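Local coordinates for protein NAD-dependent aldehyde dehydrogenase (Sinorhizobium meliloti, PDB 3U4J) that probably oxidises aldehydes with NAD or NADP as the electron acceptor, as a member of the aldehyde dehydrogenase family that assembles as a tetramer, at residues G77-M82 / S88-K93; M25-K30 / V67-K72; S308-Q313 / D318-R323. One frame throughout, in Å; residues are numbered along the deposited sequence.

Contact 1 of 3, residues G77-M82 / S88-K93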
loop_
_atom_site.group_PDB
_atom_site.type_symbol
_atom_site.label_atom_id
_atom_site.label_comp_id
_atom_site.label_asym_id
_atom_site.label_seq_id
_atom_site.Cartn_x
_atom_site.Cartn_y
_atom_site.Cartn_z
ATOM N N GLY A 77 -18.530 7.194 -24.092
ATOM C CA GLY A 77 -18.423 5.776 -24.454
ATOM C C GLY A 77 -18.344 4.907 -23.210
ATOM O O GLY A 77 -18.268 5.421 -22.100
ATOM N N PRO A 78 -18.374 3.578 -23.382
ATOM C CA PRO A 78 -18.449 2.678 -22.234
ATOM C C PRO A 78 -17.112 2.408 -21.485
ATOM O O PRO A 78 -17.142 1.996 -20.329
ATOM C CB PRO A 78 -18.994 1.391 -22.867
ATOM C CG PRO A 78 -18.457 1.435 -24.259
ATOM C CD PRO A 78 -18.705 2.874 -24.628
ATOM N N TRP A 79 -15.961 2.656 -22.119
ATOM C CA TRP A 79 -14.659 2.219 -21.558
ATOM C C TRP A 79 -14.411 2.634 -20.107
ATOM O O TRP A 79 -14.163 1.764 -19.261
ATOM C CB TRP A 79 -13.495 2.620 -22.482
ATOM C CG TRP A 79 -12.120 2.157 -22.060
ATOM C CD1 TRP A 79 -11.144 2.913 -21.500
ATOM C CD2 TRP A 79 -11.581 0.840 -22.206
ATOM N NE1 TRP A 79 -10.011 2.145 -21.285
ATOM C CE2 TRP A 79 -10.264 0.867 -21.717
ATOM C CE3 TRP A 79 -12.087 -0.372 -22.716
ATOM C CZ2 TRP A 79 -9.442 -0.284 -21.708
ATOM C CZ3 TRP A 79 -11.272 -1.500 -22.720
ATOM C CH2 TRP A 79 -9.967 -1.448 -22.208
ATOM N N PRO A 80 -14.493 3.948 -19.789
ATOM C CA PRO A 80 -14.178 4.265 -18.410
ATOM C C PRO A 80 -15.239 3.812 -17.437
ATOM O O PRO A 80 -14.936 3.711 -16.263
ATOM C CB PRO A 80 -14.055 5.804 -18.411
ATOM C CG PRO A 80 -14.886 6.232 -19.511
ATOM C CD PRO A 80 -14.745 5.173 -20.573
ATOM N N ARG A 81 -16.456 3.528 -17.920
ATOM C CA ARG A 81 -17.566 3.064 -17.073
ATOM C C ARG A 81 -17.581 1.525 -16.889
ATOM O O ARG A 81 -18.310 0.997 -16.041
ATOM C CB ARG A 81 -18.927 3.575 -17.618
ATOM C CG ARG A 81 -19.262 4.997 -17.081
ATOM C CD ARG A 81 -20.260 5.773 -17.954
ATOM N NE ARG A 81 -19.599 6.238 -19.179
ATOM C CZ ARG A 81 -18.722 7.247 -19.233
ATOM N NH1 ARG A 81 -18.413 7.923 -18.123
ATOM N NH2 ARG A 81 -18.148 7.583 -20.388
HETATM N N MSE A 82 -16.766 0.820 -17.666
HETATM C CA MSE A 82 -16.577 -0.621 -17.494
HETATM C C MSE A 82 -15.889 -0.986 -16.169
HETATM O O MSE A 82 -15.203 -0.169 -15.583
HETATM C CB MSE A 82 -15.720 -1.149 -18.633
HETATM C CG MSE A 82 -16.490 -1.445 -19.885
HETATM SE SE MSE A 82 -15.193 -2.017 -21.240
HETATM C CE MSE A 82 -16.445 -2.359 -22.713
ATOM N N SER A 88 -9.611 -5.399 -18.248
ATOM C CA SER A 88 -8.541 -6.392 -18.144
ATOM C C SER A 88 -8.694 -7.514 -19.186
ATOM O O SER A 88 -7.727 -7.880 -19.860
ATOM C CB SER A 88 -8.527 -6.948 -16.705
ATOM O OG SER A 88 -7.631 -8.034 -16.573
ATOM N N ARG A 89 -9.892 -8.080 -19.285
ATOM C CA ARG A 89 -10.166 -9.142 -20.265
ATOM C C ARG A 89 -9.836 -8.699 -21.697
ATOM O O ARG A 89 -9.249 -9.459 -22.458
ATOM C CB ARG A 89 -11.615 -9.630 -20.173
ATOM C CG ARG A 89 -11.901 -10.362 -18.839
ATOM C CD ARG A 89 -13.369 -10.825 -18.626
ATOM N NE ARG A 89 -13.541 -11.170 -17.201
ATOM C CZ ARG A 89 -14.407 -10.611 -16.352
ATOM N NH1 ARG A 89 -15.275 -9.679 -16.758
ATOM N NH2 ARG A 89 -14.412 -11.008 -15.071
ATOM N N LEU A 90 -10.208 -7.473 -22.056
ATOM C CA LEU A 90 -9.919 -6.974 -23.390
ATOM C C LEU A 90 -8.417 -6.789 -23.603
ATOM O O LEU A 90 -7.899 -7.091 -24.675
ATOM C CB LEU A 90 -10.699 -5.676 -23.635
ATOM C CG LEU A 90 -12.226 -5.963 -23.677
ATOM C CD1 LEU A 90 -13.079 -4.693 -23.505
ATOM C CD2 LEU A 90 -12.590 -6.732 -24.976
HETATM N N MSE A 91 -7.729 -6.288 -22.591
HETATM C CA MSE A 91 -6.268 -6.118 -22.656
HETATM C C MSE A 91 -5.533 -7.450 -22.717
HETATM O O MSE A 91 -4.485 -7.546 -23.363
HETATM C CB MSE A 91 -5.778 -5.318 -21.438
HETATM C CG MSE A 91 -6.343 -3.909 -21.410
HETATM SE SE MSE A 91 -6.101 -3.028 -19.697
HETATM C CE MSE A 91 -4.132 -2.950 -19.665
ATOM N N PHE A 92 -6.045 -8.480 -22.040
ATOM C CA PHE A 92 -5.413 -9.829 -22.166
ATOM C C PHE A 92 -5.546 -10.360 -23.595
ATOM O O PHE A 92 -4.628 -11.031 -24.127
ATOM C CB PHE A 92 -6.022 -10.837 -21.176
ATOM C CG PHE A 92 -5.416 -10.770 -19.801
ATOM C CD1 PHE A 92 -4.045 -11.032 -19.604
ATOM C CD2 PHE A 92 -6.200 -10.448 -18.703
ATOM C CE1 PHE A 92 -3.479 -10.966 -18.322
ATOM C CE2 PHE A 92 -5.643 -10.361 -17.420
ATOM C CZ PHE A 92 -4.289 -10.631 -17.222
ATOM N N LYS A 93 -6.691 -10.067 -24.225
ATOM C CA LYS A 93 -6.898 -10.449 -25.628
ATOM C C LYS A 93 -5.876 -9.795 -26.543
ATOM O O LYS A 93 -5.396 -10.432 -27.473
ATOM C CB LYS A 93 -8.325 -10.145 -26.110
ATOM C CG LYS A 93 -9.391 -11.061 -25.498
ATOM C CD LYS A 93 -10.768 -10.631 -25.952
ATOM C CE LYS A 93 -11.832 -11.395 -25.241
ATOM N NZ LYS A 93 -13.029 -11.523 -26.122
#

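Contact 2 of 3, residues M25-K30 / V67-K72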
loop_
_atom_site.group_PDB
_atom_site.type_symbol
_atom_site.label_atom_id
_atom_site.label_comp_id
_atom_site.label_asym_id
_atom_site.label_seq_id
_atom_site.Cartn_x
_atom_site.Cartn_y
_atom_site.Cartn_z
HETATM N N MSE A 25 -3.935 5.445 -40.562
HETATM C CA MSE A 25 -4.226 5.900 -39.207
HETATM C C MSE A 25 -5.444 5.171 -38.683
HETATM O O MSE A 25 -6.185 4.554 -39.458
HETATM C CB MSE A 25 -4.420 7.414 -39.169
HETATM C CG MSE A 25 -3.142 8.165 -39.540
HETATM SE SE MSE A 25 -3.406 10.097 -39.252
HETATM C CE MSE A 25 -4.332 10.591 -40.875
ATOM N N LEU A 26 -5.654 5.202 -37.379
ATOM C CA LEU A 26 -6.836 4.555 -36.853
ATOM C C LEU A 26 -7.495 5.498 -35.877
ATOM O O LEU A 26 -6.949 5.796 -34.840
ATOM C CB LEU A 26 -6.473 3.182 -36.267
ATOM C CG LEU A 26 -7.407 2.229 -35.490
ATOM C CD1 LEU A 26 -8.856 2.569 -35.415
ATOM C CD2 LEU A 26 -7.149 0.763 -35.908
ATOM N N VAL A 27 -8.686 5.976 -36.239
ATOM C CA VAL A 27 -9.396 6.980 -35.477
ATOM C C VAL A 27 -10.858 6.584 -35.322
ATOM O O VAL A 27 -11.538 6.314 -36.315
ATOM C CB VAL A 27 -9.277 8.357 -36.191
ATOM C CG1 VAL A 27 -10.086 9.420 -35.480
ATOM C CG2 VAL A 27 -7.801 8.785 -36.271
ATOM N N ASP A 28 -11.331 6.545 -34.082
ATOM C CA ASP A 28 -12.725 6.218 -33.748
ATOM C C ASP A 28 -13.086 4.869 -34.349
ATOM O O ASP A 28 -14.184 4.685 -34.888
ATOM C CB ASP A 28 -13.702 7.312 -34.255
ATOM C CG ASP A 28 -15.022 7.287 -33.536
ATOM O OD1 ASP A 28 -15.071 6.738 -32.414
ATOM O OD2 ASP A 28 -16.021 7.855 -34.065
ATOM N N GLY A 29 -12.124 3.955 -34.312
ATOM C CA GLY A 29 -12.342 2.588 -34.760
ATOM C C GLY A 29 -12.212 2.360 -36.243
ATOM O O GLY A 29 -12.370 1.213 -36.677
ATOM N N LYS A 30 -11.927 3.433 -37.017
ATOM C CA LYS A 30 -11.838 3.364 -38.501
ATOM C C LYS A 30 -10.421 3.584 -38.989
ATOM O O LYS A 30 -9.740 4.485 -38.527
ATOM C CB LYS A 30 -12.711 4.429 -39.208
ATOM C CG LYS A 30 -14.153 4.555 -38.769
ATOM C CD LYS A 30 -15.055 3.481 -39.330
ATOM C CE LYS A 30 -16.509 3.751 -38.899
ATOM N NZ LYS A 30 -17.141 2.504 -38.361
ATOM N N VAL A 67 -8.143 13.236 -31.392
ATOM C CA VAL A 67 -8.430 13.809 -30.080
ATOM C C VAL A 67 -9.927 13.842 -29.819
ATOM O O VAL A 67 -10.383 13.469 -28.725
ATOM C CB VAL A 67 -7.808 15.246 -29.924
ATOM C CG1 VAL A 67 -8.238 15.913 -28.599
ATOM C CG2 VAL A 67 -6.272 15.188 -30.018
ATOM N N ALA A 68 -10.715 14.271 -30.816
ATOM C CA ALA A 68 -12.164 14.313 -30.616
ATOM C C ALA A 68 -12.731 12.895 -30.425
ATOM O O ALA A 68 -13.680 12.733 -29.693
ATOM C CB ALA A 68 -12.897 15.038 -31.817
ATOM N N ALA A 69 -12.152 11.885 -31.069
ATOM C CA ALA A 69 -12.639 10.489 -30.898
ATOM C C ALA A 69 -12.323 9.973 -29.484
ATOM O O ALA A 69 -13.156 9.339 -28.851
ATOM C CB ALA A 69 -12.044 9.582 -31.930
ATOM N N ALA A 70 -11.130 10.288 -28.984
ATOM C CA ALA A 70 -10.747 9.922 -27.610
ATOM C C ALA A 70 -11.612 10.645 -26.610
ATOM O O ALA A 70 -12.007 10.078 -25.610
ATOM C CB ALA A 70 -9.274 10.255 -27.358
ATOM N N ARG A 71 -11.871 11.925 -26.874
ATOM C CA ARG A 71 -12.776 12.732 -26.046
ATOM C C ARG A 71 -14.179 12.101 -25.936
ATOM O O ARG A 71 -14.732 11.945 -24.833
ATOM C CB ARG A 71 -12.840 14.156 -26.604
ATOM C CG ARG A 71 -13.410 15.212 -25.636
ATOM C CD ARG A 71 -12.420 15.583 -24.522
ATOM N NE ARG A 71 -12.785 14.906 -23.287
ATOM C CZ ARG A 71 -12.048 14.858 -22.187
ATOM N NH1 ARG A 71 -10.866 15.452 -22.126
ATOM N NH2 ARG A 71 -12.506 14.198 -21.138
ATOM N N LYS A 72 -14.742 11.743 -27.080
ATOM C CA LYS A 72 -16.060 11.105 -27.128
ATOM C C LYS A 72 -15.995 9.751 -26.427
ATOM O O LYS A 72 -16.857 9.442 -25.599
ATOM C CB LYS A 72 -16.519 10.952 -28.585
ATOM C CG LYS A 72 -17.924 10.303 -28.720
ATOM C CD LYS A 72 -18.443 10.281 -30.190
ATOM C CE LYS A 72 -17.412 9.707 -31.183
ATOM N NZ LYS A 72 -18.027 9.123 -32.436
HETATM O O HOH W 1 -15.226 7.821 -29.884
#

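Contact 3 of 3, residues S308-Q313 / D318-R323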
loop_
_atom_site.group_PDB
_atom_site.type_symbol
_atom_site.label_atom_id
_atom_site.label_comp_id
_atom_site.label_asym_id
_atom_site.label_seq_id
_atom_site.Cartn_x
_atom_site.Cartn_y
_atom_site.Cartn_z
ATOM N N SER A 308 26.669 4.464 -21.555
ATOM C CA SER A 308 27.492 5.215 -22.492
ATOM C C SER A 308 28.811 5.698 -21.850
ATOM O O SER A 308 29.752 6.067 -22.559
ATOM C CB SER A 308 26.676 6.391 -23.060
ATOM O OG SER A 308 26.229 7.254 -22.024
ATOM N N ARG A 309 28.861 5.687 -20.514
ATOM C CA ARG A 309 30.088 5.942 -19.758
ATOM C C ARG A 309 30.491 4.712 -18.963
ATOM O O ARG A 309 29.683 4.140 -18.202
ATOM C CB ARG A 309 29.911 7.115 -18.790
ATOM C CG ARG A 309 29.680 8.452 -19.460
ATOM C CD ARG A 309 29.608 9.560 -18.421
ATOM N NE ARG A 309 28.346 9.570 -17.688
ATOM C CZ ARG A 309 28.223 10.013 -16.438
ATOM N NH1 ARG A 309 29.294 10.465 -15.779
ATOM N NH2 ARG A 309 27.038 9.979 -15.829
ATOM N N LEU A 310 31.735 4.283 -19.139
ATOM C CA LEU A 310 32.325 3.282 -18.258
ATOM C C LEU A 310 33.220 4.005 -17.238
ATOM O O LEU A 310 34.163 4.718 -17.623
ATOM C CB LEU A 310 33.115 2.243 -19.076
ATOM C CG LEU A 310 34.125 1.336 -18.345
ATOM C CD1 LEU A 310 33.380 0.534 -17.261
ATOM C CD2 LEU A 310 34.874 0.390 -19.297
ATOM N N LEU A 311 32.917 3.838 -15.948
ATOM C CA LEU A 311 33.768 4.366 -14.868
ATOM C C LEU A 311 34.381 3.142 -14.216
ATOM O O LEU A 311 33.678 2.348 -13.591
ATOM C CB LEU A 311 32.963 5.188 -13.846
ATOM C CG LEU A 311 32.107 6.362 -14.341
ATOM C CD1 LEU A 311 31.395 7.057 -13.194
ATOM C CD2 LEU A 311 32.909 7.370 -15.085
ATOM N N VAL A 312 35.688 2.967 -14.399
ATOM C CA VAL A 312 36.355 1.732 -13.991
ATOM C C VAL A 312 37.444 2.018 -12.961
ATOM O O VAL A 312 38.196 2.998 -13.082
ATOM C CB VAL A 312 36.851 0.914 -15.221
ATOM C CG1 VAL A 312 37.811 1.739 -16.126
ATOM C CG2 VAL A 312 37.480 -0.424 -14.787
ATOM N N GLN A 313 37.468 1.205 -11.905
ATOM C CA GLN A 313 38.471 1.344 -10.861
ATOM C C GLN A 313 39.845 1.026 -11.442
ATOM O O GLN A 313 40.008 0.085 -12.236
ATOM C CB GLN A 313 38.146 0.482 -9.636
ATOM C CG GLN A 313 38.808 0.996 -8.338
ATOM C CD GLN A 313 38.125 0.494 -7.062
ATOM O OE1 GLN A 313 38.083 1.215 -6.044
ATOM N NE2 GLN A 313 37.586 -0.731 -7.104
ATOM N N ASP A 318 42.850 -2.413 -17.011
ATOM C CA ASP A 318 43.450 -3.130 -18.140
ATOM C C ASP A 318 42.807 -4.493 -18.335
ATOM O O ASP A 318 42.539 -4.898 -19.465
ATOM C CB ASP A 318 44.973 -3.268 -17.968
ATOM C CG ASP A 318 45.699 -1.937 -18.088
ATOM O OD1 ASP A 318 45.252 -1.061 -18.853
ATOM O OD2 ASP A 318 46.730 -1.763 -17.413
ATOM N N ALA A 319 42.523 -5.198 -17.240
ATOM C CA ALA A 319 41.920 -6.517 -17.377
ATOM C C ALA A 319 40.513 -6.425 -17.987
ATOM O O ALA A 319 40.108 -7.299 -18.768
ATOM C CB ALA A 319 41.895 -7.257 -16.041
ATOM N N LEU A 320 39.791 -5.355 -17.651
ATOM C CA LEU A 320 38.408 -5.200 -18.110
ATOM C C LEU A 320 38.418 -4.800 -19.583
ATOM O O LEU A 320 37.703 -5.390 -20.372
ATOM C CB LEU A 320 37.637 -4.165 -17.277
ATOM C CG LEU A 320 36.144 -4.016 -17.607
ATOM C CD1 LEU A 320 35.338 -5.190 -16.997
ATOM C CD2 LEU A 320 35.636 -2.716 -17.047
HETATM N N MSE A 321 39.247 -3.820 -19.931
HETATM C CA MSE A 321 39.409 -3.357 -21.320
HETATM C C MSE A 321 39.776 -4.487 -22.283
HETATM O O MSE A 321 39.190 -4.605 -23.351
HETATM C CB MSE A 321 40.455 -2.229 -21.391
HETATM C CG MSE A 321 40.496 -1.478 -22.715
HETATM SE SE MSE A 321 38.700 -0.728 -23.225
HETATM C CE MSE A 321 38.651 0.803 -22.007
ATOM N N GLU A 322 40.740 -5.320 -21.891
ATOM C CA GLU A 322 41.154 -6.494 -22.690
ATOM C C GLU A 322 39.961 -7.429 -22.997
ATOM O O GLU A 322 39.808 -7.932 -24.113
ATOM C CB GLU A 322 42.254 -7.238 -21.912
ATOM C CG GLU A 322 43.114 -8.208 -22.677
ATOM C CD GLU A 322 44.240 -8.772 -21.780
ATOM O OE1 GLU A 322 45.078 -7.971 -21.280
ATOM O OE2 GLU A 322 44.277 -10.011 -21.564
ATOM N N ARG A 323 39.116 -7.664 -21.998
ATOM C CA ARG A 323 37.931 -8.520 -22.176
ATOM C C ARG A 323 36.857 -7.823 -23.030
ATOM O O ARG A 323 36.259 -8.442 -23.921
ATOM C CB ARG A 323 37.384 -8.949 -20.810
ATOM C CG ARG A 323 38.139 -10.163 -20.261
ATOM C CD ARG A 323 38.073 -10.347 -18.745
ATOM N NE ARG A 323 39.337 -10.978 -18.345
ATOM C CZ ARG A 323 39.608 -11.520 -17.162
ATOM N NH1 ARG A 323 38.700 -11.545 -16.198
ATOM N NH2 ARG A 323 40.806 -12.053 -16.951
#

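Contact 1 of 3, residues G77-M82 / S88-K93
Trp79 and Leu90 make the closest approach between 77-82 and 88-93: the benzo corner CZ3 of the indole lies 3.8 Å from Leu90 CD1. That methyl sits at the rim of the ring, in its plane, so the tryptophan presents an edge to the leucine. With CG anti to the backbone N (chi1 -176°), the indole of Trp79 is swung out from the turn to reach the helix. The same methyl is shared, since the selenium of Met82, a selenomethionine, stands 4.1 Å from Leu90 CD1 and the two side chains cross at nearly a right angle. Met91 is looser, its CG 4.5 Å from Trp79 CH2. The turn, helical in phi/psi at 78-81, leads into helix 84-100, and the contact folds this helix-to-helix connection back on the helix it enters. Trp79 is buried, and its NE1 is bonded to the carbonyl of Ile186, which fixes the indole from its pyrrole side; Pro217 touches both Trp79 and Met82. Arg81, exposed and away from the helix, turns back on its own segment, its NH2 donating to Gly77 O (2.8 Å) and to Phe74 O. Arg89 of helix 84-100 instead forms a salt bridge with Asp129 of a second subunit.

Contact 2 of 3, residues M25-K30 / V67-K72
Asp28 meets Ala69 through its CB, which packs 3.6 Å from the alanine CB; the two CA atoms, 5.1 Å apart, mark the closest backbone approach of 25-30 to 67-72. Further out, CG of Asp28, anti to the backbone N (chi1 -159°), stands 4.1 Å from Ala69 CB, and the carboxylate reaches on toward Lys72. Its two oxygens then take different partners. OD1 accepts a hydrogen bond from a water 2.8 Å away, which also donates to Ala69 O, linking the aspartate to the helix backbone. OD2 takes the salt bridge, at 2.9 Å from Lys72 NZ, met on its syn side but 26° out of the carboxylate plane. Asp28 occupies the second position of a type I' beta turn from Val27 to Lys30, the tight connection of the two-stranded hairpin 25-27/30-32, so the hairpin tip is what rests on helix 60-75. Val27 adds a looser apolar touch, CG1 to Ala69 CB at 4.1 Å. The lysine bends at chi3 (50°) and crosses the aspartate side chain at about a right angle, on the exposed margin of the contact. Asn222 of strand 221-223 touches Ala69, and its OD1 accepts a hydrogen bond from Asp28 N.

Contact 3 of 3, residues S308-Q313 / D318-R323
Leu320 CD2 is the atom on which the strand and helix sides converge: it lies 3.7 Å from Val312 CG2 and 3.9 Å from Leu310 CD2. Leu310 CD1 lies 4.0 Å from the same Leu320 CD2, so one helix methyl rests against both branches of a strand leucine and one branch of a valine. The approaches differ. Leu310 and Leu320 reach toward each other tip to tip, whereas Val312 and Leu320 slide past one another in opposite directions. All three residues are buried, and the side-chain contacts between the segments are apolar, consistent with a contact held by dispersion and exclusion of water.

The next layer is the backbone that delivers these groups. Leu310 and Val312 are two apart on an extended strand, so their side chains leave the same face, while that of Leu311 leaves the other and packs on Pro276 and Ile278. Val312 has CG2 anti to its backbone N, which directs that methyl at the helix; CG1 is then left between the N and the carbonyl carbon (chi1 57°). Leu320 likewise has CG anti to the N (chi1 -175°), carrying CD2 from the helix to the strand. The nearest CA pair, Val312 and Leu320, is 8.3 Å apart, a gap spanned by their side chains.

Only four residues separate the segments, so strand 307-313 runs almost directly into helix 317-330, which turns back over the sheet as in the strand-to-helix step of an alpha/beta unit. Strand 307-313 lies between the parallel strands 275-279 and 407-413, and its backbone at Leu310 bonds to Ser409 and Leu411. On the helical side, Leu310 also touches Ile292 of helix 285-297, and Met321 packs on Thr410 of strand 407-413.

Contacts 1 and 2 are neighbours, with centres 16 Å apart on the same side of the chain's centre. They draw on consecutive helices: contact 2 uses helix 60-75, and contact 1 uses the loop after it and helix 84-100. The segments themselves touch, Gly77 N lying 3.2 Å from Lys72 O, probably as a hydrogen bond. Contact 3 lies on the opposite side, its centre 49 Å from contact 1 and 51 Å from contact 2, where strand 307-313 of the mixed sheet with strands 275-279 and 407-413 meets helix 317-330. By family resemblance, contacts 1 and 2 probably belong to the coenzyme-binding domain and contact 3 to the catalytic domain. In sequence contacts 2, 1 and 3 follow in series.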